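Local coordinates for xylose isomerase-like TIM barrel domain-containing protein (PDB 4KW2) that is of uncharacterised function but, as a xylose isomerase-like TIM barrel protein, may act as a sugar isomerase or a related enzyme, at residues K163-R168 with S196-V201. Residues are numbered along the deposited sequence; the frame is centred on the assembly and turned at random.
Sequences KALKGR and SGRIKV. With SO4 (sulfate ion), chain E.
R198 reaches from just before strand 199-204 in this TIM barrel to the type II turn, L165 to R168, that ends helix 157-165. Its CG stands beside the backbone N and anti to the carbonyl carbon (chi1 -84°), and the chain then runs extended to NE, carrying the guanidinium to the turn. There NH2 gives a nearly straight hydrogen bond to R168 O (2.7 Å, 165°), with the oxygen close to the guanidinium plane; NH1 adds a weak one to the same atom and also bonds S169 O and M172 O. L165 O sits over one guanidinium face, 3.3 Å from NH2, at too poor an angle to bond. The L165 side chain runs past that of R198 in the opposite direction, CD1 lying 3.8 Å from R198 CD; the L165 isobutyl group also packs on M172 and V174 of strand 172-178. R168 sends its side chain back along helix 157-165, where NE donates to A164 O (2.9 Å), and salt bridges to E134 and D131 hold its end against helix 130-140. A sulfate, probably from the crystallisation liquor, joins both segments, accepting hydrogen bonds from R198 NH2 to O4 (3.2 Å) and G167 N to O3 (3.0 Å).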
ATOM      1  N   LYS A 163      -5.861  10.405 -27.019  1.00 79.91           N
ATOM      2  CA  LYS A 163      -5.073  10.836 -28.176  1.00 81.07           C
ATOM      3  C   LYS A 163      -4.414   9.649 -28.877  1.00 79.83           C
ATOM      4  O   LYS A 163      -4.390   9.585 -30.106  1.00 83.14           O
ATOM      5  CB  LYS A 163      -4.005  11.849 -27.751  1.00 80.30           C
ATOM      6  N   ALA A 164      -3.888   8.715 -28.089  1.00 73.52           N
ATOM      7  CA  ALA A 164      -3.255   7.506 -28.618  1.00 71.32           C
ATOM      8  C   ALA A 164      -4.245   6.585 -29.337  1.00 68.39           C
ATOM      9  O   ALA A 164      -3.933   6.033 -30.392  1.00 66.30           O
ATOM     10  CB  ALA A 164      -2.567   6.748 -27.494  1.00 71.75           C
ATOM     11  N   LEU A 165      -5.436   6.427 -28.763  1.00 63.74           N
ATOM     12  CA  LEU A 165      -6.449   5.518 -29.304  1.00 60.52           C
ATOM     13  C   LEU A 165      -7.223   6.076 -30.503  1.00 59.68           C
ATOM     14  O   LEU A 165      -7.719   5.299 -31.322  1.00 58.56           O
ATOM     15  CB  LEU A 165      -7.433   5.100 -28.206  1.00 59.23           C
ATOM     16  CG  LEU A 165      -6.883   4.124 -27.163  1.00 59.35           C
ATOM     17  CD1 LEU A 165      -7.903   3.903 -26.056  1.00 59.16           C
ATOM     18  CD2 LEU A 165      -6.486   2.801 -27.802  1.00 57.72           C
ATOM     19  N   LYS A 166      -7.335   7.402 -30.600  1.00 60.15           N
ATOM     20  CA  LYS A 166      -8.119   8.039 -31.664  1.00 59.92           C
ATOM     21  C   LYS A 166      -7.759   7.455 -33.019  1.00 59.98           C
ATOM     22  O   LYS A 166      -6.582   7.381 -33.373  1.00 60.39           O
ATOM     23  CB  LYS A 166      -7.896   9.554 -31.688  1.00 60.34           C
ATOM     24  N   GLY A 167      -8.769   7.000 -33.757  1.00 61.80           N
ATOM     25  CA  GLY A 167      -8.560   6.456 -35.098  1.00 61.60           C
ATOM     26  C   GLY A 167      -8.094   5.009 -35.169  1.00 61.26           C
ATOM     27  O   GLY A 167      -8.009   4.444 -36.261  1.00 59.51           O
ATOM     28  N   ARG A 168      -7.787   4.400 -34.023  1.00 60.48           N
ATOM     29  CA  ARG A 168      -7.388   2.992 -33.992  1.00 57.12           C
ATOM     30  C   ARG A 168      -8.609   2.084 -33.979  1.00 56.37           C
ATOM     31  O   ARG A 168      -9.696   2.498 -33.576  1.00 54.36           O
ATOM     32  CB  ARG A 168      -6.514   2.694 -32.773  1.00 55.71           C
ATOM     33  CG  ARG A 168      -5.148   3.346 -32.836  1.00 54.17           C
ATOM     34  CD  ARG A 168      -4.292   2.969 -31.642  1.00 52.34           C
ATOM     35  NE  ARG A 168      -3.006   3.656 -31.688  1.00 50.39           N
ATOM     36  CZ  ARG A 168      -1.967   3.283 -32.431  1.00 50.58           C
ATOM     37  NH1 ARG A 168      -2.033   2.206 -33.208  1.00 51.60           N
ATOM     38  NH2 ARG A 168      -0.844   3.992 -32.395  1.00 50.94           N
ATOM     39  N   SER A 196     -15.773   6.621 -23.491  1.00101.86           N
ATOM     40  CA  SER A 196     -16.760   5.730 -22.869  1.00103.31           C
ATOM     41  C   SER A 196     -17.456   4.939 -23.980  1.00105.97           C
ATOM     42  O   SER A 196     -18.340   5.454 -24.666  1.00111.62           O
ATOM     43  CB  SER A 196     -17.781   6.515 -22.035  1.00 97.07           C
ATOM     44  OG  SER A 196     -18.519   7.424 -22.831  1.00 90.56           O
ATOM     45  N   GLY A 197     -17.051   3.684 -24.136  1.00 99.11           N
ATOM     46  CA  GLY A 197     -17.325   2.914 -25.349  1.00 94.52           C
ATOM     47  C   GLY A 197     -16.062   2.183 -25.772  1.00 91.77           C
ATOM     48  O   GLY A 197     -16.127   1.106 -26.365  1.00 94.48           O
ATOM     49  N   ARG A 198     -14.911   2.785 -25.475  1.00 84.99           N
ATOM     50  CA  ARG A 198     -13.616   2.108 -25.575  1.00 74.09           C
ATOM     51  C   ARG A 198     -13.170   1.500 -24.232  1.00 64.32           C
ATOM     52  O   ARG A 198     -12.124   0.855 -24.169  1.00 60.66           O
ATOM     53  CB  ARG A 198     -12.537   3.069 -26.090  1.00 70.04           C
ATOM     54  CG  ARG A 198     -12.473   3.214 -27.603  1.00 67.56           C
ATOM     55  CD  ARG A 198     -11.116   3.765 -28.018  1.00 63.84           C
ATOM     56  NE  ARG A 198     -11.091   4.241 -29.400  1.00 62.21           N
ATOM     57  CZ  ARG A 198     -10.724   3.525 -30.464  1.00 65.68           C
ATOM     58  NH1 ARG A 198     -10.341   2.256 -30.355  1.00 63.65           N
ATOM     59  NH2 ARG A 198     -10.747   4.094 -31.665  1.00 71.79           N
ATOM     60  N   ILE A 199     -13.951   1.699 -23.167  1.00 61.04           N
ATOM     61  CA  ILE A 199     -13.630   1.122 -21.859  1.00 57.09           C
ATOM     62  C   ILE A 199     -14.038  -0.346 -21.863  1.00 51.55           C
ATOM     63  O   ILE A 199     -15.226  -0.658 -21.810  1.00 54.25           O
ATOM     64  CB  ILE A 199     -14.363   1.819 -20.691  1.00 58.11           C
ATOM     65  CG1 ILE A 199     -14.145   3.338 -20.713  1.00 64.72           C
ATOM     66  CG2 ILE A 199     -13.900   1.236 -19.361  1.00 54.02           C
ATOM     67  CD1 ILE A 199     -12.702   3.764 -20.552  1.00 68.98           C
ATOM     68  N   LYS A 200     -13.055  -1.241 -21.917  1.00 43.75           N
ATOM     69  CA  LYS A 200     -13.331  -2.672 -22.037  1.00 44.14           C
ATOM     70  C   LYS A 200     -13.226  -3.429 -20.714  1.00 40.47           C
ATOM     71  O   LYS A 200     -13.908  -4.430 -20.528  1.00 41.89           O
ATOM     72  CB  LYS A 200     -12.403  -3.301 -23.078  1.00 46.08           C
ATOM     73  CG  LYS A 200     -12.656  -2.782 -24.481  1.00 47.45           C
ATOM     74  CD  LYS A 200     -11.886  -3.570 -25.521  1.00 49.26           C
ATOM     75  CE  LYS A 200     -11.993  -2.920 -26.895  1.00 52.68           C
ATOM     76  NZ  LYS A 200     -13.396  -2.823 -27.381  1.00 52.23           N
ATOM     77  N   VAL A 201     -12.368  -2.960 -19.810  1.00 38.31           N
ATOM     78  CA  VAL A 201     -12.144  -3.626 -18.534  1.00 36.35           C
ATOM     79  C   VAL A 201     -12.063  -2.596 -17.407  1.00 36.78           C
ATOM     80  O   VAL A 201     -11.437  -1.554 -17.556  1.00 39.12           O
ATOM     81  CB  VAL A 201     -10.844  -4.471 -18.559  1.00 35.80           C
ATOM     82  CG1 VAL A 201     -10.582  -5.129 -17.207  1.00 34.29           C
ATOM     83  CG2 VAL A 201     -10.918  -5.525 -19.654  1.00 38.40           C
TER
HETATM   84  S   SO4 E 303     -12.125   7.476 -32.660  0.50 60.73           S
HETATM   85  O1  SO4 E 303     -13.489   8.004 -32.888  0.50 54.64           O
HETATM   86  O2  SO4 E 303     -11.878   6.350 -33.585  0.50 51.21           O
HETATM   87  O3  SO4 E 303     -11.134   8.547 -32.906  0.50 59.23           O
HETATM   88  O4  SO4 E 303     -12.004   7.015 -31.257  0.50 56.93           O